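Local atomic coordinates of beta-n-acetylhexosaminidase (Streptococcus pneumoniae, PDB entry 4AZI), a protein that removes terminal beta-linked N-acetylglucosamine residues from glycans, acting as an exo-beta-D-N-acetylglucosaminidase of glycoside hydrolase family 20. Residues D41-L46 / G110-I115; G119-M124 / T146-K151; A226-F231 / I247-K252. The protein carries 2 engineered substitutions. All blocks are in the same frame, centred on the assembly; numbering follows the deposited sequence.

Interaction 1 of 3, residues D41-L46 / G110-I115; sequences DVHLLL and GLIPAI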
loop_
_atom_site.group_PDB
_atom_site.type_symbol
_atom_site.label_atom_id
_atom_site.label_comp_id
_atom_site.label_asym_id
_atom_site.label_seq_id
_atom_site.Cartn_x
_atom_site.Cartn_y
_atom_site.Cartn_z
ATOM N N ASP A 41 7.839 6.408 -2.052
ATOM C CA ASP A 41 6.424 6.323 -1.665
ATOM C C ASP A 41 6.208 5.658 -0.310
ATOM O O ASP A 41 6.985 4.791 0.089
ATOM C CB ASP A 41 5.637 5.519 -2.712
ATOM C CG ASP A 41 5.686 6.146 -4.098
ATOM O OD1 ASP A 41 4.837 7.014 -4.403
ATOM O OD2 ASP A 41 6.576 5.764 -4.885
ATOM N N VAL A 42 5.125 6.051 0.363
ATOM C CA VAL A 42 4.592 5.312 1.508
ATOM C C VAL A 42 3.257 4.687 1.094
ATOM O O VAL A 42 2.334 5.393 0.675
ATOM C CB VAL A 42 4.412 6.215 2.758
ATOM C CG1 VAL A 42 3.661 5.484 3.860
ATOM C CG2 VAL A 42 5.758 6.683 3.284
ATOM N N HIS A 43 3.175 3.359 1.187
ATOM C CA HIS A 43 1.946 2.635 0.908
ATOM C C HIS A 43 1.211 2.476 2.197
ATOM O O HIS A 43 1.718 1.855 3.139
ATOM C CB HIS A 43 2.252 1.281 0.282
ATOM C CG HIS A 43 1.030 0.435 0.010
ATOM N ND1 HIS A 43 0.562 -0.468 0.894
ATOM C CD2 HIS A 43 0.185 0.373 -1.100
ATOM C CE1 HIS A 43 -0.523 -1.078 0.381
ATOM N NE2 HIS A 43 -0.755 -0.565 -0.837
ATOM N N LEU A 44 0.015 3.053 2.262
ATOM C CA LEU A 44 -0.737 3.079 3.509
ATOM C C LEU A 44 -2.095 2.376 3.414
ATOM O O LEU A 44 -3.047 2.872 2.791
ATOM C CB LEU A 44 -0.874 4.519 4.029
ATOM C CG LEU A 44 -1.364 4.741 5.472
ATOM C CD1 LEU A 44 -0.349 4.285 6.516
ATOM C CD2 LEU A 44 -1.733 6.205 5.697
ATOM N N LEU A 45 -2.169 1.201 4.035
ATOM C CA LEU A 45 -3.433 0.496 4.171
ATOM C C LEU A 45 -4.244 1.214 5.236
ATOM O O LEU A 45 -3.771 1.427 6.364
ATOM C CB LEU A 45 -3.222 -0.983 4.520
ATOM C CG LEU A 45 -2.449 -1.789 3.475
ATOM C CD1 LEU A 45 -1.068 -2.174 3.999
ATOM C CD2 LEU A 45 -3.222 -3.026 3.050
ATOM N N LEU A 46 -5.440 1.636 4.844
ATOM C CA LEU A 46 -6.347 2.353 5.722
ATOM C C LEU A 46 -7.558 1.485 6.011
ATOM O O LEU A 46 -8.092 1.499 7.118
ATOM C CB LEU A 46 -6.754 3.696 5.099
ATOM C CG LEU A 46 -5.617 4.716 4.977
ATOM C CD1 LEU A 46 -5.942 5.804 3.962
ATOM C CD2 LEU A 46 -5.268 5.316 6.335
ATOM N N GLY A 110 5.501 10.166 -2.380
ATOM C CA GLY A 110 4.095 9.955 -2.668
ATOM C C GLY A 110 3.412 9.151 -1.574
ATOM O O GLY A 110 4.063 8.428 -0.823
ATOM N N LEU A 111 2.099 9.296 -1.462
ATOM C CA LEU A 111 1.311 8.375 -0.652
ATOM C C LEU A 111 0.481 7.461 -1.561
ATOM O O LEU A 111 -0.131 7.915 -2.529
ATOM C CB LEU A 111 0.398 9.116 0.333
ATOM C CG LEU A 111 -0.345 8.170 1.288
ATOM C CD1 LEU A 111 0.423 7.979 2.590
ATOM C CD2 LEU A 111 -1.757 8.656 1.562
ATOM N N ILE A 112 0.480 6.170 -1.249
ATOM C CA ILE A 112 -0.413 5.236 -1.903
ATOM C C ILE A 112 -1.380 4.627 -0.891
ATOM O O ILE A 112 -0.998 3.742 -0.122
ATOM C CB ILE A 112 0.336 4.099 -2.639
ATOM C CG1 ILE A 112 1.467 4.635 -3.524
ATOM C CG2 ILE A 112 -0.649 3.265 -3.453
ATOM C CD1 ILE A 112 2.385 3.549 -4.072
ATOM N N PRO A 113 -2.644 5.081 -0.894
ATOM C CA PRO A 113 -3.640 4.468 -0.010
ATOM C C PRO A 113 -4.143 3.105 -0.488
ATOM O O PRO A 113 -4.273 2.871 -1.705
ATOM C CB PRO A 113 -4.793 5.468 -0.064
ATOM C CG PRO A 113 -4.711 6.039 -1.448
ATOM C CD PRO A 113 -3.233 6.148 -1.732
ATOM N N ALA A 114 -4.454 2.234 0.471
ATOM C CA ALA A 114 -5.190 0.996 0.221
ATOM C C ALA A 114 -6.458 0.936 1.079
ATOM O O ALA A 114 -6.416 1.243 2.287
ATOM C CB ALA A 114 -4.310 -0.223 0.481
ATOM N N ILE A 115 -7.572 0.573 0.442
ATOM C CA ILE A 115 -8.840 0.265 1.124
ATOM C C ILE A 115 -9.293 -1.096 0.619
ATOM O O ILE A 115 -9.745 -1.216 -0.524
ATOM C CB ILE A 115 -9.966 1.290 0.812
ATOM C CG1 ILE A 115 -9.541 2.738 1.116
ATOM C CG2 ILE A 115 -11.267 0.897 1.519
ATOM C CD1 ILE A 115 -9.376 3.079 2.587
#
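Strands 41-45 and 110-115 run parallel, their short axes 4.5 Å apart and 20° from alignment, with Val-42 N, Ile-112 N, Leu-44 N, Ala-114 N and Leu-46 N each donating to a carbonyl of the other segment. They are neighbours in the eight-stranded parallel barrel of this TIM-barrel catalytic module. Leu-44 N lies 2.7 Å from Ile-112 O. Side chains alternate between the two faces of the sheet. Asp-41, His-43 and Leu-45 share one face with Ile-112 and Ala-114; the Leu-45 side chain lies about 7 Å from the bound inhibitor and Phe-170 of helix 153-170 packs on Pro-113 of the opposite face, so the His-43 face is the barrel interior. There the His-43 side chain crosses that of Ile-112 at about a right angle, His-43 CD2 lying 3.8 Å from Ile-112 CG2. A chi1 of 178° swings the imidazole opposite the backbone N and over to Ala-114, whose CB is also met by Leu-45 CG at 3.9 Å. Both ring nitrogens of the buried histidine are satisfied, ND1 by Ser-14 and NE2 by Asn-178, which should restrict rotation of the ring. On the other face Leu-111 CD1 sits 4.0 Å from Leu-44 CB. Where segment 41-46 turns a corner at Leu-46, Leu-46 CB meets Ile-115 CD1 at 3.7 Å.

Interaction 2 of 3, residues G119-M124 / T146-K151; sequences GHMDAM and TTMDLK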
loop_
_atom_site.group_PDB
_atom_site.type_symbol
_atom_site.label_atom_id
_atom_site.label_comp_id
_atom_site.label_asym_id
_atom_site.label_seq_id
_atom_site.Cartn_x
_atom_site.Cartn_y
_atom_site.Cartn_z
ATOM N N GLY A 119 -12.354 -8.961 0.518
ATOM C CA GLY A 119 -11.794 -9.600 1.707
ATOM C C GLY A 119 -11.246 -8.538 2.631
ATOM O O GLY A 119 -11.314 -7.353 2.319
ATOM N N HIS A 120 -10.714 -8.953 3.778
ATOM C CA HIS A 120 -10.077 -8.034 4.726
ATOM C C HIS A 120 -10.911 -6.804 5.032
ATOM O O HIS A 120 -10.400 -5.680 5.086
ATOM C CB HIS A 120 -8.690 -7.649 4.222
ATOM C CG HIS A 120 -7.712 -8.792 4.219
ATOM N ND1 HIS A 120 -7.176 -9.291 5.356
ATOM C CD2 HIS A 120 -7.169 -9.530 3.172
ATOM C CE1 HIS A 120 -6.337 -10.297 5.044
ATOM N NE2 HIS A 120 -6.335 -10.439 3.707
ATOM N N MET A 121 -12.204 -7.020 5.248
ATOM C CA MET A 121 -13.149 -5.928 5.459
ATOM C C MET A 121 -14.092 -6.206 6.629
ATOM O O MET A 121 -15.291 -5.904 6.562
ATOM C CB MET A 121 -13.932 -5.632 4.172
ATOM C CG MET A 121 -14.680 -6.831 3.615
ATOM S SD MET A 121 -15.696 -6.459 2.183
ATOM C CE MET A 121 -16.985 -5.443 2.893
ATOM N N ASP A 122 -13.531 -6.742 7.716
ATOM C CA ASP A 122 -14.278 -7.020 8.949
ATOM C C ASP A 122 -15.096 -5.798 9.379
ATOM O O ASP A 122 -16.269 -5.909 9.739
ATOM C CB ASP A 122 -13.323 -7.377 10.100
ATOM C CG ASP A 122 -12.350 -8.510 9.761
ATOM O OD1 ASP A 122 -11.697 -8.469 8.694
ATOM O OD2 ASP A 122 -12.203 -9.429 10.600
ATOM N N ALA A 123 -14.456 -4.635 9.365
ATOM C CA ALA A 123 -15.066 -3.420 9.897
ATOM C C ALA A 123 -16.273 -2.991 9.080
ATOM O O ALA A 123 -17.301 -2.623 9.650
ATOM C CB ALA A 123 -14.044 -2.300 9.987
ATOM N N MET A 124 -16.153 -3.069 7.753
ATOM C CA MET A 124 -17.234 -2.683 6.849
ATOM C C MET A 124 -18.435 -3.618 6.971
ATOM O O MET A 124 -19.574 -3.175 6.864
ATOM C CB MET A 124 -16.750 -2.633 5.397
ATOM C CG MET A 124 -15.680 -1.588 5.117
ATOM S SD MET A 124 -15.385 -1.549 3.345
ATOM C CE MET A 124 -13.670 -1.065 3.242
ATOM N N THR A 146 -14.550 -11.779 7.560
ATOM C CA THR A 146 -13.639 -10.902 6.812
ATOM C C THR A 146 -14.159 -10.467 5.463
ATOM O O THR A 146 -13.746 -9.429 4.949
ATOM C CB THR A 146 -12.259 -11.563 6.568
ATOM O OG1 THR A 146 -12.401 -12.684 5.684
ATOM C CG2 THR A 146 -11.631 -12.016 7.877
ATOM N N THR A 147 -15.061 -11.264 4.894
ATOM C CA THR A 147 -15.348 -11.207 3.464
ATOM C C THR A 147 -16.821 -11.003 3.119
ATOM O O THR A 147 -17.710 -11.545 3.784
ATOM C CB THR A 147 -14.815 -12.483 2.786
ATOM O OG1 THR A 147 -13.383 -12.496 2.885
ATOM C CG2 THR A 147 -15.216 -12.548 1.339
ATOM N N MET A 148 -17.058 -10.226 2.063
ATOM C CA MET A 148 -18.403 -9.918 1.599
ATOM C C MET A 148 -18.951 -10.960 0.618
ATOM O O MET A 148 -18.215 -11.481 -0.227
ATOM C CB MET A 148 -18.424 -8.526 0.962
ATOM C CG MET A 148 -19.673 -8.191 0.156
ATOM S SD MET A 148 -19.767 -6.468 -0.359
ATOM C CE MET A 148 -18.221 -6.254 -1.243
ATOM N N ASP A 149 -20.250 -11.234 0.746
ATOM C CA ASP A 149 -21.010 -12.098 -0.161
ATOM C C ASP A 149 -21.231 -11.389 -1.497
ATOM O O ASP A 149 -21.914 -10.369 -1.563
ATOM C CB ASP A 149 -22.354 -12.470 0.492
ATOM C CG ASP A 149 -23.299 -13.223 -0.448
ATOM O OD1 ASP A 149 -22.872 -13.693 -1.524
ATOM O OD2 ASP A 149 -24.493 -13.345 -0.093
ATOM N N LEU A 150 -20.654 -11.942 -2.559
ATOM C CA LEU A 150 -20.713 -11.330 -3.895
ATOM C C LEU A 150 -22.102 -11.354 -4.542
ATOM O O LEU A 150 -22.338 -10.686 -5.555
ATOM C CB LEU A 150 -19.684 -11.985 -4.820
ATOM C CG LEU A 150 -18.209 -11.814 -4.446
ATOM C CD1 LEU A 150 -17.351 -12.669 -5.356
ATOM C CD2 LEU A 150 -17.785 -10.351 -4.495
ATOM N N LYS A 151 -23.015 -12.123 -3.957
ATOM C CA LYS A 151 -24.389 -12.212 -4.448
ATOM C C LYS A 151 -25.304 -11.244 -3.709
ATOM O O LYS A 151 -26.467 -11.087 -4.070
ATOM C CB LYS A 151 -24.930 -13.630 -4.279
ATOM C CG LYS A 151 -24.270 -14.689 -5.147
ATOM C CD LYS A 151 -24.785 -16.072 -4.769
ATOM C CE LYS A 151 -24.454 -16.408 -3.322
ATOM N NZ LYS A 151 -25.461 -17.326 -2.723
HETATM O O HOH W 1 -9.966 -11.944 3.864
#
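Met-121 sets its CG between the backbone N and the carbonyl carbon (chi1 57°) and, after an extended chi2, bends at chi3 (-69°), which brings Met-121 SD to 3.6 Å from Met-148 CB and lays CE beside the same carbon. On the way Met-121 CG passes 3.1 Å from Thr-146 O. That carbonyl also accepts the one direct hydrogen bond between the segments, from Met-121 N at 2.9 Å, the donor lying in the carbonyl plane at an N-H...O angle of 158°. Met-121 is the N-cap residue of helix 122-130, so the bond ties the helix start to the turn at Thr-146. Water 1 makes a second link: it accepts from His-120 N and donates to Thr-146 OG1, which also hydrogen-bonds Asp-187 OD1, and its oxygen stands 3.7 Å above the centre of the His-120 imidazole. That ring belongs to the inhibitor pocket, with NE2 bonded to Glu-183 and ND1 to Asp-49. Asp-122 lies alongside Thr-146, Asp-122 OD1 being 3.6 Å from Thr-146 CG2. The contact thus joins the loop after strand 110-117 to short strand 147-148; Val-159 of helix 153-170 packs on both methionines, while Tyr-209 of helix 203-219 also touches Met-148.

Interaction 3 of 3, residues A226-F231 / I247-K252; sequences AFNDGF and ISYWSK. With OAN (O-(2-acetamido-2-deoxy D-glucopyranosylidene) amino-N-phenylcarbamate), chain C.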
loop_
_atom_site.group_PDB
_atom_site.type_symbol
_atom_site.label_atom_id
_atom_site.label_comp_id
_atom_site.label_asym_id
_atom_site.label_seq_id
_atom_site.Cartn_x
_atom_site.Cartn_y
_atom_site.Cartn_z
ATOM N N ALA A 226 -4.037 -3.644 -7.385
ATOM C CA ALA A 226 -4.617 -4.731 -6.596
ATOM C C ALA A 226 -3.542 -5.771 -6.306
ATOM O O ALA A 226 -2.532 -5.824 -7.003
ATOM C CB ALA A 226 -5.776 -5.370 -7.350
ATOM N N PHE A 227 -3.757 -6.600 -5.289
ATOM C CA PHE A 227 -2.868 -7.736 -5.051
ATOM C C PHE A 227 -3.117 -8.801 -6.109
ATOM O O PHE A 227 -4.173 -8.835 -6.729
ATOM C CB PHE A 227 -3.033 -8.301 -3.642
ATOM C CG PHE A 227 -2.628 -7.347 -2.567
ATOM C CD1 PHE A 227 -1.313 -6.902 -2.474
ATOM C CD2 PHE A 227 -3.563 -6.873 -1.662
ATOM C CE1 PHE A 227 -0.940 -6.004 -1.493
ATOM C CE2 PHE A 227 -3.198 -5.980 -0.676
ATOM C CZ PHE A 227 -1.888 -5.537 -0.596
ATOM N N ASN A 228 -2.133 -9.661 -6.326
ATOM C CA ASN A 228 -2.188 -10.576 -7.465
ATOM C C ASN A 228 -3.158 -11.748 -7.329
ATOM O O ASN A 228 -3.583 -12.296 -8.340
ATOM C CB ASN A 228 -0.785 -11.096 -7.796
ATOM C CG ASN A 228 -0.170 -11.869 -6.654
ATOM O OD1 ASN A 228 0.331 -11.287 -5.695
ATOM N ND2 ASN A 228 -0.200 -13.192 -6.756
ATOM N N ASP A 229 -3.511 -12.108 -6.092
ATOM C CA ASP A 229 -4.251 -13.358 -5.785
ATOM C C ASP A 229 -5.401 -13.698 -6.738
ATOM O O ASP A 229 -5.461 -14.798 -7.286
ATOM C CB ASP A 229 -4.837 -13.333 -4.364
ATOM C CG ASP A 229 -3.821 -12.966 -3.304
ATOM O OD1 ASP A 229 -3.041 -12.015 -3.505
ATOM O OD2 ASP A 229 -3.831 -13.618 -2.245
ATOM N N GLY A 230 -6.315 -12.750 -6.921
ATOM C CA GLY A 230 -7.572 -13.041 -7.587
ATOM C C GLY A 230 -7.500 -13.012 -9.093
ATOM O O GLY A 230 -8.480 -13.317 -9.755
ATOM N N PHE A 231 -6.348 -12.634 -9.642
ATOM C CA PHE A 231 -6.226 -12.404 -11.083
ATOM C C PHE A 231 -5.767 -13.642 -11.848
ATOM O O PHE A 231 -4.679 -14.172 -11.602
ATOM C CB PHE A 231 -5.296 -11.213 -11.363
ATOM C CG PHE A 231 -5.899 -9.873 -11.020
ATOM C CD1 PHE A 231 -5.990 -9.450 -9.694
ATOM C CD2 PHE A 231 -6.381 -9.036 -12.022
ATOM C CE1 PHE A 231 -6.553 -8.219 -9.378
ATOM C CE2 PHE A 231 -6.936 -7.801 -11.716
ATOM C CZ PHE A 231 -7.024 -7.388 -10.389
ATOM N N ILE A 247 -0.273 -4.582 -10.669
ATOM C CA ILE A 247 -0.408 -5.770 -9.823
ATOM C C ILE A 247 0.636 -5.751 -8.689
ATOM O O ILE A 247 1.850 -5.773 -8.927
ATOM C CB ILE A 247 -0.296 -7.079 -10.641
ATOM C CG1 ILE A 247 -1.296 -7.130 -11.834
ATOM C CG2 ILE A 247 -0.394 -8.300 -9.750
ATOM C CD1 ILE A 247 -2.743 -7.415 -11.479
ATOM N N SER A 248 0.165 -5.707 -7.455
ATOM C CA SER A 248 1.076 -5.827 -6.328
ATOM C C SER A 248 1.342 -7.319 -6.117
ATOM O O SER A 248 0.540 -8.010 -5.496
ATOM C CB SER A 248 0.493 -5.148 -5.089
ATOM O OG SER A 248 1.307 -5.369 -3.957
ATOM N N TYR A 249 2.448 -7.811 -6.679
ATOM C CA TYR A 249 2.744 -9.252 -6.680
ATOM C C TYR A 249 3.595 -9.660 -5.493
ATOM O O TYR A 249 4.748 -9.246 -5.370
ATOM C CB TYR A 249 3.410 -9.724 -7.995
ATOM C CG TYR A 249 3.224 -11.216 -8.209
ATOM C CD1 TYR A 249 3.990 -12.149 -7.494
ATOM C CD2 TYR A 249 2.257 -11.702 -9.091
ATOM C CE1 TYR A 249 3.803 -13.518 -7.663
ATOM C CE2 TYR A 249 2.062 -13.068 -9.259
ATOM C CZ TYR A 249 2.837 -13.971 -8.534
ATOM O OH TYR A 249 2.656 -15.330 -8.699
ATOM N N TRP A 250 3.026 -10.496 -4.626
ATOM C CA TRP A 250 3.692 -10.863 -3.384
ATOM C C TRP A 250 4.050 -12.331 -3.282
ATOM O O TRP A 250 4.997 -12.679 -2.593
ATOM C CB TRP A 250 2.857 -10.414 -2.193
ATOM C CG TRP A 250 1.577 -11.179 -2.073
ATOM C CD1 TRP A 250 0.389 -10.961 -2.765
ATOM C CD2 TRP A 250 1.329 -12.349 -1.241
ATOM N NE1 TRP A 250 -0.554 -11.885 -2.411
ATOM C CE2 TRP A 250 -0.057 -12.749 -1.501
ATOM C CE3 TRP A 250 2.082 -13.076 -0.334
ATOM C CZ2 TRP A 250 -0.640 -13.828 -0.863
ATOM C CZ3 TRP A 250 1.485 -14.166 0.302
ATOM C CH2 TRP A 250 0.157 -14.536 0.040
ATOM N N SER A 251 3.290 -13.199 -3.951
ATOM C CA SER A 251 3.512 -14.663 -3.902
ATOM C C SER A 251 2.701 -15.397 -4.978
ATOM O O SER A 251 1.660 -14.906 -5.430
ATOM C CB SER A 251 3.198 -15.214 -2.493
ATOM O OG SER A 251 3.152 -16.629 -2.432
ATOM N N LYS A 252 3.196 -16.560 -5.398
ATOM C CA LYS A 252 2.464 -17.418 -6.329
ATOM C C LYS A 252 1.623 -18.434 -5.545
ATOM O O LYS A 252 0.907 -19.258 -6.117
ATOM C CB LYS A 252 3.421 -18.115 -7.297
ATOM C CG LYS A 252 2.728 -18.889 -8.413
ATOM C CD LYS A 252 3.708 -19.420 -9.449
ATOM C CE LYS A 252 4.328 -20.770 -9.082
ATOM N NZ LYS A 252 3.379 -21.930 -9.173
HETATM C CAH OAN C . -1.424 -9.522 0.294
HETATM C CAG OAN C . -0.960 -10.048 1.661
HETATM O OAN OAN C . 0.228 -10.046 1.950
HETATM N NAI OAN C . -1.929 -10.497 2.461
HETATM C CAB OAN C . -1.720 -11.034 3.822
HETATM C CAC OAN C . -1.643 -9.880 4.823
HETATM O OAJ OAN C . -2.971 -9.473 5.179
HETATM C CAD OAN C . -0.878 -10.285 6.075
HETATM O OAK OAN C . -0.879 -9.171 6.955
HETATM C CAE OAN C . 0.568 -10.641 5.693
HETATM C CAF OAN C . 1.440 -11.117 6.859
HETATM O OAM OAN C . 0.950 -12.358 7.374
HETATM O OAL OAN C . 0.643 -11.643 4.644
HETATM C CAA OAN C . -0.472 -11.939 3.908
HETATM N NAY OAN C . -0.448 -13.066 3.228
HETATM O OAQ OAN C . 0.683 -13.817 3.354
HETATM C CAP OAN C . 0.481 -15.164 3.245
HETATM O OAR OAN C . 1.446 -15.930 3.273
HETATM N NAO OAN C . -0.791 -15.575 3.119
HETATM C CAS OAN C . -1.186 -16.847 2.958
HETATM C CAT OAN C . -2.045 -17.136 1.897
HETATM C CAU OAN C . -2.493 -18.439 1.683
HETATM C CAV OAN C . -2.079 -19.465 2.532
HETATM C CAW OAN C . -1.219 -19.185 3.602
HETATM C CAX OAN C . -0.773 -17.878 3.819
#
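Trp-250 NE1 donates to Asp-229 OD1 at 2.7 Å and 176°, the oxygen in the indole plane and approached on its syn side, though 26° out of the carboxylate plane; Tyr-257 holds OD2, so the carboxylate is gripped at both oxygens. Asn-228 adds two bonds: OD1 accepts from Trp-250 N (3.0 Å), the donor well above the amide carbonyl plane, and ND2 gives to Ser-251 O at 2.9 Å. These bonds fix the amide's orientation as it stacks on Tyr-249, the planes 20° apart and Asn-228 ND2 3.4 Å above the ring plane, offset toward the rim. Deeper in the barrel, Ser-248 N to Ala-226 O continues the parallel pairing. Phe-227 and Trp-250, both pocket residues, each turn a ring face to the inhibitor's acetamido methyl CAH, which rests 3.7 Å above the centre of the Phe-227 ring, while Trp-250 CZ3 comes 3.2 Å from OAQ of the carbamate linker. Outside the barrel, Ile-247 CD1 makes a CH-pi contact over the Phe-231 face, 4.0 Å from the centroid. Strands 223-227 and 246-249 lie between strands 176-180 and 271-282; Tyr-280 of the latter touches Trp-250, and helix 262-267 packs through Leu-265 on Tyr-249.

How the interactions relate
All three contacts fall within the GH20 catalytic domain and follow one another along the chain without overlap. Interactions 1 and 3 use different strand pairs of the same closed parallel barrel, the second with the third and the fifth with the sixth; their centres are about 16 Å apart, and strand 176-180 stands between them. Interaction 2 continues directly from strand 110-117 of interaction 1; their centres are about 20 Å apart, yet Ile-115 CG2 meets Met-124 CE at 3.5 Å. Interactions 2 and 3, centres about 18 Å apart, do not touch. Interaction 2 supplies His-120 to the inhibitor pocket from the loop after its strand, interaction 3 Phe-227 at a strand's last residue and Trp-250 just past one. Interaction 1 thus forms barrel wall.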